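Local coordinates for protein ribulose bisphosphate carboxylase (Pyrococcus horikoshii, PDB 2D69) that probably adds carbon dioxide and water to ribulose 1,5-bisphosphate to give two molecules of 3-phosphoglycerate, as part of an archaeal AMP degradation pathway, at residues 35-39 against 40-44; 86-89 against 90-94. All blocks are in the same frame, centred on the assembly; numbering follows the deposited sequence.

Interaction 1. Residues 35-39 against 40-44; sequences NGVSP and EEAAG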
loop_
_atom_site.group_PDB
_atom_site.type_symbol
_atom_site.label_atom_id
_atom_site.label_comp_id
_atom_site.label_asym_id
_atom_site.label_seq_id
_atom_site.Cartn_x
_atom_site.Cartn_y
_atom_site.Cartn_z
ATOM N N ASN A 35 3.811 -8.339 57.747
ATOM C CA ASN A 35 4.559 -9.492 58.195
ATOM C C ASN A 35 5.887 -9.039 58.754
ATOM O O ASN A 35 6.814 -8.803 58.017
ATOM C CB ASN A 35 4.771 -10.506 57.061
ATOM C CG ASN A 35 5.680 -11.649 57.482
ATOM O OD1 ASN A 35 6.638 -11.978 56.802
ATOM N ND2 ASN A 35 5.409 -12.217 58.644
ATOM N N GLY A 36 5.977 -8.900 60.067
ATOM C CA GLY A 36 7.237 -8.527 60.683
ATOM C C GLY A 36 7.547 -7.038 60.666
ATOM O O GLY A 36 8.606 -6.641 61.212
ATOM N N VAL A 37 6.626 -6.218 60.105
ATOM C CA VAL A 37 6.718 -4.752 60.130
ATOM C C VAL A 37 5.416 -4.055 60.577
ATOM O O VAL A 37 4.342 -4.644 60.541
ATOM C CB VAL A 37 7.110 -4.185 58.777
ATOM C CG1 VAL A 37 8.380 -4.822 58.291
ATOM C CG2 VAL A 37 5.964 -4.354 57.728
ATOM N N SER A 38 5.540 -2.810 61.036
ATOM C CA SER A 38 4.389 -2.042 61.569
ATOM C C SER A 38 3.389 -1.836 60.461
ATOM O O SER A 38 3.762 -1.893 59.302
ATOM C CB SER A 38 4.831 -0.683 62.141
ATOM O OG SER A 38 5.184 0.210 61.106
ATOM N N PRO A 39 2.122 -1.595 60.767
ATOM C CA PRO A 39 1.143 -1.341 59.685
ATOM C C PRO A 39 1.513 -0.104 58.821
ATOM O O PRO A 39 1.361 -0.130 57.590
ATOM C CB PRO A 39 -0.190 -1.152 60.419
ATOM C CG PRO A 39 0.067 -1.610 61.915
ATOM C CD PRO A 39 1.521 -1.606 62.114
ATOM N N GLU A 40 2.004 0.943 59.477
ATOM C CA GLU A 40 2.582 2.118 58.821
ATOM C C GLU A 40 3.670 1.779 57.782
ATOM O O GLU A 40 3.654 2.273 56.653
ATOM C CB GLU A 40 3.170 3.048 59.880
ATOM C CG GLU A 40 2.144 3.762 60.755
ATOM C CD GLU A 40 1.562 2.907 61.910
ATOM O OE1 GLU A 40 0.478 3.300 62.423
ATOM O OE2 GLU A 40 2.160 1.853 62.316
ATOM N N GLU A 41 4.611 0.928 58.175
ATOM C CA GLU A 41 5.727 0.555 57.317
ATOM C C GLU A 41 5.235 -0.269 56.161
ATOM O O GLU A 41 5.557 0.012 55.003
ATOM C CB GLU A 41 6.840 -0.185 58.097
ATOM C CG GLU A 41 8.215 0.157 57.503
ATOM C CD GLU A 41 9.324 -0.791 57.902
ATOM O OE1 GLU A 41 9.612 -1.709 57.112
ATOM O OE2 GLU A 41 9.910 -0.596 58.985
ATOM N N ALA A 42 4.395 -1.248 56.446
ATOM C CA ALA A 42 3.772 -2.012 55.374
ATOM C C ALA A 42 3.103 -1.066 54.378
ATOM O O ALA A 42 3.351 -1.176 53.194
ATOM C CB ALA A 42 2.742 -3.021 55.937
ATOM N N ALA A 43 2.263 -0.146 54.860
ATOM C CA ALA A 43 1.524 0.758 53.981
ATOM C C ALA A 43 2.498 1.619 53.120
ATOM O O ALA A 43 2.306 1.781 51.911
ATOM C CB ALA A 43 0.589 1.615 54.812
ATOM N N GLY A 44 3.548 2.118 53.765
ATOM C CA GLY A 44 4.620 2.836 53.112
ATOM C C GLY A 44 5.250 2.023 51.991
ATOM O O GLY A 44 5.423 2.537 50.899
#

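Interaction 2. Residues 86-89 against 90-94; sequences IAYP and LTLFE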
loop_
_atom_site.group_PDB
_atom_site.type_symbol
_atom_site.label_atom_id
_atom_site.label_comp_id
_atom_site.label_asym_id
_atom_site.label_seq_id
_atom_site.Cartn_x
_atom_site.Cartn_y
_atom_site.Cartn_z
ATOM N N ILE A 86 -4.367 5.185 49.193
ATOM C CA ILE A 86 -3.119 5.795 48.754
ATOM C C ILE A 86 -3.415 6.693 47.564
ATOM O O ILE A 86 -4.237 6.346 46.707
ATOM C CB ILE A 86 -2.070 4.722 48.387
ATOM C CG1 ILE A 86 -1.824 3.766 49.585
ATOM C CG2 ILE A 86 -0.761 5.413 47.970
ATOM C CD1 ILE A 86 -0.839 2.568 49.275
ATOM N N ALA A 87 -2.778 7.855 47.574
ATOM C CA ALA A 87 -2.971 8.867 46.554
ATOM C C ALA A 87 -1.760 8.976 45.641
ATOM O O ALA A 87 -0.635 9.025 46.118
ATOM C CB ALA A 87 -3.257 10.211 47.191
ATOM N N TYR A 88 -2.043 9.067 44.339
ATOM C CA TYR A 88 -1.076 9.028 43.240
ATOM C C TYR A 88 -1.228 10.227 42.325
ATOM O O TYR A 88 -2.283 10.409 41.723
ATOM C CB TYR A 88 -1.284 7.757 42.377
ATOM C CG TYR A 88 -1.025 6.462 43.150
ATOM C CD1 TYR A 88 0.183 5.812 43.063
ATOM C CD2 TYR A 88 -2.007 5.919 43.984
ATOM C CE1 TYR A 88 0.415 4.648 43.756
ATOM C CE2 TYR A 88 -1.815 4.754 44.649
ATOM C CZ TYR A 88 -0.590 4.121 44.559
ATOM O OH TYR A 88 -0.405 2.984 45.279
ATOM N N PRO A 89 -0.173 11.022 42.188
ATOM C CA PRO A 89 -0.143 12.077 41.184
ATOM C C PRO A 89 -0.044 11.514 39.775
ATOM O O PRO A 89 0.576 10.453 39.540
ATOM C CB PRO A 89 1.104 12.882 41.567
ATOM C CG PRO A 89 1.979 11.903 42.153
ATOM C CD PRO A 89 1.100 10.933 42.925
ATOM N N LEU A 90 -0.695 12.206 38.829
ATOM C CA LEU A 90 -0.775 11.725 37.457
ATOM C C LEU A 90 0.544 11.777 36.703
ATOM O O LEU A 90 0.650 11.213 35.643
ATOM C CB LEU A 90 -1.818 12.518 36.705
ATOM C CG LEU A 90 -3.198 12.412 37.319
ATOM C CD1 LEU A 90 -4.159 13.003 36.344
ATOM C CD2 LEU A 90 -3.612 10.971 37.582
ATOM N N THR A 91 1.558 12.408 37.280
ATOM C CA THR A 91 2.896 12.343 36.749
ATOM C C THR A 91 3.502 10.922 36.750
ATOM O O THR A 91 4.576 10.691 36.162
ATOM C CB THR A 91 3.806 13.291 37.577
ATOM O OG1 THR A 91 3.570 13.054 38.957
ATOM C CG2 THR A 91 3.376 14.776 37.418
ATOM N N LEU A 92 2.902 9.990 37.495
ATOM C CA LEU A 92 3.412 8.642 37.588
ATOM C C LEU A 92 2.841 7.785 36.467
ATOM O O LEU A 92 3.279 6.650 36.292
ATOM C CB LEU A 92 2.999 7.985 38.906
ATOM C CG LEU A 92 3.788 8.245 40.148
ATOM C CD1 LEU A 92 2.858 7.907 41.327
ATOM C CD2 LEU A 92 5.112 7.425 40.167
ATOM N N PHE A 93 1.884 8.324 35.688
ATOM C CA PHE A 93 1.135 7.505 34.745
ATOM C C PHE A 93 1.240 7.885 33.289
ATOM O O PHE A 93 1.272 9.105 32.900
ATOM C CB PHE A 93 -0.334 7.475 35.163
ATOM C CG PHE A 93 -0.549 6.921 36.532
ATOM C CD1 PHE A 93 0.073 5.746 36.934
ATOM C CD2 PHE A 93 -1.199 7.668 37.500
ATOM C CE1 PHE A 93 -0.113 5.262 38.203
ATOM C CE2 PHE A 93 -1.334 7.198 38.803
ATOM C CZ PHE A 93 -0.780 6.003 39.142
ATOM N N GLU A 94 1.303 6.857 32.453
ATOM C CA GLU A 94 1.177 7.076 31.029
ATOM C C GLU A 94 -0.274 7.050 30.731
ATOM O O GLU A 94 -0.928 5.992 30.805
ATOM C CB GLU A 94 1.929 6.022 30.213
ATOM C CG GLU A 94 1.830 6.222 28.720
ATOM C CD GLU A 94 2.524 5.106 27.910
ATOM O OE1 GLU A 94 3.262 4.210 28.476
ATOM O OE2 GLU A 94 2.342 5.202 26.691
#

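Interaction 1. Residues 35-39 against 40-44
The carbonyl oxygen of P39 takes the shortest hydrogen bond between 35-39 and 40-44: A43 N reaches P39 O at 2.9 Å. One residue back, A42 N donates to S38 O at 3.0 Å. Both are i to i+4 bonds of the first turn of helix 39-49. S38 is the N-cap. Its OG lies between its own backbone N and carbonyl carbon (chi1 72°), which turns the hydroxyl back over the turn to accept from E41 N at 3.1 Å. With the hydroxyl removed, as by an alanine here, E41 N would probably lose its side-chain acceptor and the first turn its cap. The P39 ring lies beside the E40 side chain. The E40 chain bends at chi2 (80°), and its OE2 comes to 3.5 Å from P39 CD. V37 CG2 packs on A42 CB at 3.9 Å. The V37 and E41 side chains cross at about a right angle, with V37 CG1 3.5 Å from E41 OE1. That oxygen has its salt bridge with R45, one turn further on. In the first turn, E41 N is thus taken by the serine hydroxyl, and A42 N and A43 N by helical carbonyls, with a small apolar contact beside them.

Interaction 2. Residues 86-89 against 90-94
Y88, on strand 81-88, meets F93 and L92. Y88 CB comes first: it sits at the edge of the F93 ring, 3.6 Å from F93 CE2. Next, Y88 CG lies 4.0 Å from F93 CZ. With CG anti to the carbonyl carbon (chi1 -64°), the tyrosine ring is carried past the phenylalanine. Farther along, Y88 CD1 touches L92 CD1 at 3.8 Å, and that methyl lies in the plane of the tyrosine ring, at its edge. At the tip, Y88 OH is hydrogen-bonded to S50 OG, which fixes the far end of the ring.

The same L92 methyl also packs on P89 CD at 3.8 Å. L92 CB lies over the centre of one face of the F93 ring, 4.1 Å above its plane. P89 O accepts from L92 N at 3.1 Å, an i to i+3 bond of the short 3-10 turn 90-92. T91 OG1 comes against the proline ring, 3.6 Å from P89 CB, while its hydrogen bond goes to R67 O.

F93 also packs on helix 98-105, L92 touches M163 of the second subunit, and L90 O accepts a hydrogen bond from R131 of the third. Within the two segments the side chains meet mostly through carbon contacts. The tyrosine and threonine hydroxyls find their hydrogen-bond partners elsewhere in the chain, and a single backbone bond ties the proline to the turn between strand 81-88 and helix 98-105, which two other subunits touch.

In the fold
Both interactions belong to the N-terminal domain and lie away from the active site. Each sits where a strand of the same mixed sheet gives way to another element. Interaction 1 follows strand 26-34 and starts helix 39-49; interaction 2 follows strand 81-88, the antiparallel neighbour of strand 26-34. Their centres are about 22 Å apart, yet they meet at one point, where I86 packs against A43. Interaction 1 is only partly buried, touches no other chain of the assembly, and relies on backbone bonds and a polar cap. Interaction 2 is buried, relies mainly on aromatic and aliphatic contacts, and lies beside two other subunits.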